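Local coordinates for histidine phosphotransfer protein (Medicago truncatula, PDB 4G78) that probably relays phosphoryl groups between cytokinin sensor histidine kinases and response regulators in plant two-component signalling, at residues R115-Q118 with Q119-E123; A17-Q21 with G22-D26. All coordinates share one frame; numbering follows the deposited sequence.

Both contacts are local, each made within one continuous run of chain, and their centres lie about 18 Å apart. Contact 1 is two successive turns in the long helix 110-145, with leucines and cysteine buried and the glutamines on its more exposed side. Contact 2 ends helix 6-20; only Met18 and Leu24 are buried there, and with Tyr23 they pack on helix 110-145, the helix that contains contact 1. Regular i to i+4 backbone bonds dominate contact 1, whereas contact 2 has bent or weak terminal bonds and owes more to side-chain packing on an aromatic ring. Arg93 bridges the two: its NE forms a salt bridge with Glu123 OE1, and it makes a cation-pi contact with Tyr23.

Contact 1 of 2, residues R115-Q118 with Q119-E123; sequences RCLQ and QLQQE
Four backbone hydrogen bonds join 115-118 to 119-123, each from an amide to the carbonyl four residues earlier. The bond from Gln121 N to Leu117 O is the shortest, 2.8 Å with an N-H...O angle of 170°; that from Leu120 N to Cys116 O spans 2.9 Å. A water extends the polar network on the outer side: it donates to Arg115 O at 2.8 Å and accepts from Gln119 NE2 at 3.1 Å. The Gln119 chain folds at chi2 (-56°), which brings its amide back along the helix to that water. These unbroken i to i+4 bonds belong to the long helix 110-145, part of the helical bundle of the HPt domain. Its apolar side packs inward, with Leu117 and Leu120 on Leu58 of helix 41-66 and Cys116 on Phe101 and Phe104. Between the two leucines, Leu117 CD1 comes 4.3 Å from Leu120 CD2. Cut back to an alanine, Leu117 would probably leave a gap against Leu58 and Leu65 and take away the apolar neighbour of Leu120 CD2. In one of two conformers of Gln121, so with less certainty, its OE1 lies 3.6 Å from Leu117 CG.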
ATOM      1  N   ARG A 115      -4.279   2.823 -18.494  1.00 16.32           N
ATOM      2  CA  ARG A 115      -4.467   1.444 -17.939  1.00 16.69           C
ATOM      3  C   ARG A 115      -3.659   1.295 -16.688  1.00 13.70           C
ATOM      4  O   ARG A 115      -4.100   0.642 -15.713  1.00 14.52           O
ATOM      5  CB  ARG A 115      -4.026   0.447 -19.031  1.00 23.24           C
ATOM      6  CG  ARG A 115      -5.034   0.403 -20.221  1.00 32.88           C
ATOM      7  CD  ARG A 115      -4.736  -0.873 -21.020  1.00 42.55           C
ATOM      8  NE  ARG A 115      -3.587  -0.793 -21.845  1.00 48.47           N
ATOM      9  CZ  ARG A 115      -3.425  -0.265 -23.022  1.00 48.46           C
ATOM     10  NH1 ARG A 115      -4.432   0.319 -23.680  1.00 59.07           N
ATOM     11  NH2 ARG A 115      -2.224  -0.300 -23.629  1.00 60.22           N
ATOM     12  N   CYS A 116      -2.376   1.690 -16.718  1.00 13.91           N
ATOM     13  CA  CYS A 116      -1.509   1.581 -15.574  1.00 13.05           C
ATOM     14  C   CYS A 116      -2.093   2.308 -14.360  1.00 12.18           C
ATOM     15  O   CYS A 116      -2.080   1.823 -13.226  1.00 12.79           O
ATOM     16  CB  CYS A 116      -0.090   2.102 -15.839  1.00 14.09           C
ATOM     17  SG  CYS A 116       0.801   1.177 -17.071  1.00 17.75           S
ATOM     18  N   LEU A 117      -2.613   3.521 -14.558  1.00 12.52           N
ATOM     19  CA  LEU A 117      -3.221   4.282 -13.459  1.00 12.32           C
ATOM     20  C   LEU A 117      -4.468   3.620 -12.892  1.00 11.77           C
ATOM     21  O   LEU A 117      -4.661   3.574 -11.661  1.00 12.03           O
ATOM     22  CB  LEU A 117      -3.490   5.717 -13.864  1.00 14.03           C
ATOM     23  CG  LEU A 117      -4.060   6.606 -12.715  1.00 16.80           C
ATOM     24  CD1 LEU A 117      -3.097   6.600 -11.503  1.00 19.45           C
ATOM     25  CD2 LEU A 117      -4.510   7.916 -13.273  1.00 24.09           C
ATOM     26  N   GLN A 118      -5.278   3.030 -13.776  1.00 12.99           N
ATOM     27  CA  GLN A 118      -6.437   2.324 -13.284  1.00 13.68           C
ATOM     28  C   GLN A 118      -6.008   1.109 -12.405  1.00 13.22           C
ATOM     29  O   GLN A 118      -6.594   0.933 -11.332  1.00 13.99           O
ATOM     30  CB  GLN A 118      -7.324   1.829 -14.431  1.00 17.92           C
ATOM     31  CG  GLN A 118      -8.034   2.875 -15.242  1.00 29.96           C
ATOM     32  CD  GLN A 118      -8.506   2.479 -16.637  1.00 43.43           C
ATOM     33  OE1 GLN A 118      -8.099   1.496 -17.250  1.00 56.13           O
ATOM     34  NE2 GLN A 118      -9.390   3.356 -17.066  1.00 53.43           N
ATOM     35  N   GLN A 119      -5.008   0.419 -12.830  1.00 13.08           N
ATOM     36  CA  GLN A 119      -4.520  -0.704 -12.024  1.00 13.52           C
ATOM     37  C   GLN A 119      -3.959  -0.200 -10.710  1.00 12.85           C
ATOM     38  O   GLN A 119      -4.129  -0.855  -9.676  1.00 12.69           O
ATOM     39  CB  GLN A 119      -3.492  -1.471 -12.791  1.00 16.57           C
ATOM     40  CG  GLN A 119      -4.037  -2.305 -13.896  1.00 24.80           C
ATOM     41  CD  GLN A 119      -5.107  -3.267 -13.277  1.00 35.87           C
ATOM     42  OE1 GLN A 119      -4.780  -4.087 -12.388  1.00 43.11           O
ATOM     43  NE2 GLN A 119      -6.378  -3.051 -13.712  1.00 65.74           N
ATOM     44  N   LEU A 120      -3.227   0.890 -10.759  1.00 12.07           N
ATOM     45  CA  LEU A 120      -2.614   1.444  -9.556  1.00 11.46           C
ATOM     46  C   LEU A 120      -3.659   1.865  -8.537  1.00 11.03           C
ATOM     47  O   LEU A 120      -3.573   1.571  -7.329  1.00 11.26           O
ATOM     48  CB  LEU A 120      -1.710   2.611  -9.946  1.00 11.65           C
ATOM     49  CG  LEU A 120      -0.989   3.298  -8.804  1.00 12.55           C
ATOM     50  CD1 LEU A 120      -0.136   2.316  -8.024  1.00 17.55           C
ATOM     51  CD2 LEU A 120      -0.146   4.447  -9.319  1.00 14.29           C
ATOM     52  N   GLN A 121      -4.684   2.579  -9.006  1.00 11.53           N
ATOM     53  CA  GLN A 121      -5.739   2.991  -8.109  0.51 12.18           C
ATOM     54  C   GLN A 121      -6.445   1.786  -7.485  1.00 11.63           C
ATOM     55  O   GLN A 121      -6.746   1.788  -6.282  1.00 12.31           O
ATOM     56  CB  GLN A 121      -6.685   3.826  -8.982  0.51 12.67           C
ATOM     57  CG  GLN A 121      -6.634   5.255  -9.106  0.51 16.93           C
ATOM     58  CD  GLN A 121      -7.283   5.932 -10.291  0.51 16.64           C
ATOM     59  OE1 GLN A 121      -6.972   7.072 -10.610  0.51 19.81           O
ATOM     60  NE2 GLN A 121      -8.183   5.224 -10.975  0.51 27.62           N
ATOM     61  N   GLN A 122      -6.699   0.768  -8.311  1.00 12.13           N
ATOM     62  CA  GLN A 122      -7.366  -0.481  -7.866  0.57 12.51           C
ATOM     63  C   GLN A 122      -6.517  -1.155  -6.757  1.00 11.14           C
ATOM     64  O   GLN A 122      -7.026  -1.555  -5.721  1.00 11.82           O
ATOM     65  CB  GLN A 122      -7.582  -1.478  -9.001  0.57 14.17           C
ATOM     66  CG  GLN A 122      -8.235  -2.831  -8.641  0.57 19.17           C
ATOM     67  CD  GLN A 122      -9.109  -3.491  -9.693  0.57 32.08           C
ATOM     68  OE1 GLN A 122      -9.997  -4.170  -9.184  0.57 45.51           O
ATOM     69  NE2 GLN A 122      -8.737  -3.217 -10.917  0.57 46.27           N
ATOM     70  N   GLU A 123      -5.269  -1.325  -7.066  1.00 10.70           N
ATOM     71  CA  GLU A 123      -4.362  -1.997  -6.155  1.00 10.29           C
ATOM     72  C   GLU A 123      -4.186  -1.222  -4.872  1.00  9.25           C
ATOM     73  O   GLU A 123      -4.116  -1.819  -3.774  1.00  9.13           O
ATOM     74  CB  GLU A 123      -3.046  -2.295  -6.830  1.00 10.21           C
ATOM     75  CG  GLU A 123      -3.166  -3.402  -7.862  1.00 11.99           C
ATOM     76  CD  GLU A 123      -3.479  -4.752  -7.301  1.00 11.79           C
ATOM     77  OE1 GLU A 123      -3.116  -5.022  -6.150  1.00 10.80           O
ATOM     78  OE2 GLU A 123      -4.158  -5.557  -7.988  1.00 16.63           O
TER
HETATM   79  O   HOH W   1      -5.928  -1.384 -16.267  0.50 20.10           O

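Contact 2 of 2, residues A17-Q21 with G22-D26; sequences AMFQQ and GYLDD
Leu24 lies across the Phe19 ring where helix 6-20 ends in a Schellman motif, the Leu24 side chain standing at about a right angle to that of Phe19. Leu24 CB sits 3.8 Å from the ring centroid and only 9° off the normal, a CH-pi contact over the middle of one face. Leu24 CD1 lies along the CD2-CE2 side of the ring, 3.8 Å from Phe19 CE2, and also meets Met18 CB at 3.7 Å. Met18 crosses Leu24 at a slant; its chain bends at chi3 (70°), bringing CE to Leu24 CG at 3.9 Å. Beyond this cluster, Met18 reaches Leu131 and Leu24 reaches Leu127, both on helix 110-145. Tyr23 turns a ring edge to Met18 O, while Arg93 makes a cation-pi contact with the ring. The backbone reversal rests on the positive phi of Gly22, where a CB would clash with Gln21 O. Met18 O takes two weak bonds, from Tyr23 N and from Leu24 N. Asp25 then N-caps helix 26-32, its OD1 bonded to Gln27 N. Gly22 N bonds to Phe19 O at 3.0 Å, approaching from above the carbonyl plane, 67° out of it.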
ATOM      1  N   ALA A  17      -3.200 -14.306   4.420  1.00  8.17           N
ATOM      2  CA  ALA A  17      -3.825 -14.242   3.087  1.00  8.50           C
ATOM      3  C   ALA A  17      -3.270 -13.065   2.300  1.00  7.81           C
ATOM      4  O   ALA A  17      -3.052 -13.170   1.086  1.00  8.53           O
ATOM      5  CB  ALA A  17      -5.325 -14.153   3.225  1.00  9.24           C
ATOM      6  N   MET A  18      -3.065 -11.933   2.959  1.00  7.99           N
ATOM      7  CA  MET A  18      -2.486 -10.769   2.289  1.00  8.00           C
ATOM      8  C   MET A  18      -1.120 -11.074   1.733  1.00  8.27           C
ATOM      9  O   MET A  18      -0.764 -10.636   0.626  1.00  9.17           O
ATOM     10  CB  MET A  18      -2.474  -9.560   3.192  1.00  8.17           C
ATOM     11  CG  MET A  18      -3.806  -8.973   3.508  1.00  8.78           C
ATOM     12  SD  MET A  18      -3.767  -7.452   4.454  1.00  9.46           S
ATOM     13  CE  MET A  18      -3.091  -6.341   3.203  1.00 10.60           C
ATOM     14  N   PHE A  19      -0.281 -11.790   2.494  1.00  7.86           N
ATOM     15  CA  PHE A  19       1.001 -12.195   1.970  1.00  8.20           C
ATOM     16  C   PHE A  19       0.840 -13.211   0.820  1.00  8.11           C
ATOM     17  O   PHE A  19       1.481 -13.079  -0.220  1.00  8.91           O
ATOM     18  CB  PHE A  19       1.884 -12.815   3.079  1.00  8.40           C
ATOM     19  CG  PHE A  19       2.571 -11.777   3.914  1.00  8.56           C
ATOM     20  CD1 PHE A  19       3.810 -11.282   3.528  1.00  9.19           C
ATOM     21  CD2 PHE A  19       1.997 -11.271   5.072  1.00 10.91           C
ATOM     22  CE1 PHE A  19       4.469 -10.323   4.287  1.00 10.31           C
ATOM     23  CE2 PHE A  19       2.643 -10.275   5.822  1.00 12.57           C
ATOM     24  CZ  PHE A  19       3.866  -9.816   5.394  1.00 10.92           C
ATOM     25  N   GLN A  20      -0.027 -14.214   0.986  1.00  8.03           N
ATOM     26  CA  GLN A  20      -0.117 -15.271  -0.019  1.00  8.26           C
ATOM     27  C   GLN A  20      -0.568 -14.708  -1.357  1.00  8.14           C
ATOM     28  O   GLN A  20      -0.120 -15.149  -2.419  1.00  8.99           O
ATOM     29  CB  GLN A  20      -1.042 -16.378   0.495  1.00  8.69           C
ATOM     30  CG  GLN A  20      -0.969 -17.640  -0.342  1.00  9.29           C
ATOM     31  CD  GLN A  20      -1.772 -17.596  -1.623  1.00  8.67           C
ATOM     32  OE1 GLN A  20      -2.756 -16.851  -1.731  1.00  9.59           O
ATOM     33  NE2 GLN A  20      -1.417 -18.448  -2.557  1.00  9.82           N
ATOM     34  N   GLN A  21      -1.499 -13.739  -1.323  1.00  7.96           N
ATOM     35  CA  GLN A  21      -2.028 -13.094  -2.519  1.00  8.16           C
ATOM     36  C   GLN A  21      -1.146 -11.956  -3.028  1.00  8.31           C
ATOM     37  O   GLN A  21      -1.452 -11.337  -4.036  1.00  9.38           O
ATOM     38  CB  GLN A  21      -3.467 -12.695  -2.304  1.00  8.79           C
ATOM     39  CG  GLN A  21      -4.415 -13.889  -2.305  1.00  9.38           C
ATOM     40  CD  GLN A  21      -4.544 -14.475  -3.700  1.00  9.95           C
ATOM     41  OE1 GLN A  21      -5.127 -13.787  -4.571  1.00 12.94           O
ATOM     42  NE2 GLN A  21      -4.028 -15.641  -3.950  1.00  9.80           N
ATOM     43  N   GLY A  22      -0.050 -11.663  -2.330  1.00  8.37           N
ATOM     44  CA  GLY A  22       0.943 -10.727  -2.846  1.00  8.80           C
ATOM     45  C   GLY A  22       0.721  -9.276  -2.495  1.00  8.05           C
ATOM     46  O   GLY A  22       1.435  -8.426  -3.037  1.00  8.64           O
ATOM     47  N   TYR A  23      -0.235  -8.964  -1.630  1.00  7.91           N
ATOM     48  CA  TYR A  23      -0.450  -7.587  -1.219  1.00  7.92           C
ATOM     49  C   TYR A  23       0.728  -7.031  -0.433  1.00  7.60           C
ATOM     50  O   TYR A  23       1.004  -5.831  -0.486  1.00  8.44           O
ATOM     51  CB  TYR A  23      -1.720  -7.446  -0.403  1.00  8.32           C
ATOM     52  CG  TYR A  23      -2.973  -7.653  -1.176  1.00  8.47           C
ATOM     53  CD1 TYR A  23      -3.367  -6.690  -2.128  1.00 10.35           C
ATOM     54  CD2 TYR A  23      -3.748  -8.792  -1.079  1.00  9.73           C
ATOM     55  CE1 TYR A  23      -4.478  -6.881  -2.910  1.00 11.94           C
ATOM     56  CE2 TYR A  23      -4.865  -8.936  -1.821  1.00 12.19           C
ATOM     57  CZ  TYR A  23      -5.223  -7.948  -2.766  1.00 13.59           C
ATOM     58  OH  TYR A  23      -6.361  -8.080  -3.515  1.00 19.55           O
ATOM     59  N   LEU A  24       1.349  -7.895   0.386  1.00  7.52           N
ATOM     60  CA  LEU A  24       2.418  -7.525   1.299  1.00  7.74           C
ATOM     61  C   LEU A  24       3.627  -8.384   1.013  1.00  7.32           C
ATOM     62  O   LEU A  24       3.495  -9.541   0.620  1.00  8.35           O
ATOM     63  CB  LEU A  24       1.983  -7.794   2.753  1.00  8.10           C
ATOM     64  CG  LEU A  24       0.746  -7.023   3.189  1.00  8.71           C
ATOM     65  CD1 LEU A  24       0.310  -7.503   4.578  1.00 10.16           C
ATOM     66  CD2 LEU A  24       0.965  -5.535   3.129  1.00 10.04           C
ATOM     67  N   ASP A  25       4.805  -7.816   1.276  1.00  7.88           N
ATOM     68  CA  ASP A  25       6.053  -8.536   1.238  1.00  7.84           C
ATOM     69  C   ASP A  25       6.854  -8.281   2.512  1.00  7.63           C
ATOM     70  O   ASP A  25       6.396  -7.626   3.442  1.00  8.17           O
ATOM     71  CB  ASP A  25       6.858  -8.202  -0.043  1.00  8.95           C
ATOM     72  CG  ASP A  25       7.378  -6.776  -0.125  1.00  9.72           C
ATOM     73  OD1 ASP A  25       7.858  -6.231   0.890  1.00  9.86           O
ATOM     74  OD2 ASP A  25       7.278  -6.180  -1.192  1.00 14.35           O
ATOM     75  N   ASP A  26       8.047  -8.852   2.554  1.00  7.99           N
ATOM     76  CA  ASP A  26       8.813  -8.859   3.783  1.00  8.34           C
ATOM     77  C   ASP A  26       9.125  -7.463   4.343  1.00  8.22           C
ATOM     78  O   ASP A  26       9.391  -7.359   5.529  1.00  9.30           O
ATOM     79  CB  ASP A  26      10.152  -9.599   3.582  1.00  9.67           C
ATOM     80  CG  ASP A  26      10.830  -9.870   4.914  1.00 10.04           C
ATOM     81  OD1 ASP A  26      10.254 -10.654   5.713  1.00 11.16           O
ATOM     82  OD2 ASP A  26      11.918  -9.342   5.146  1.00 11.44           O
TER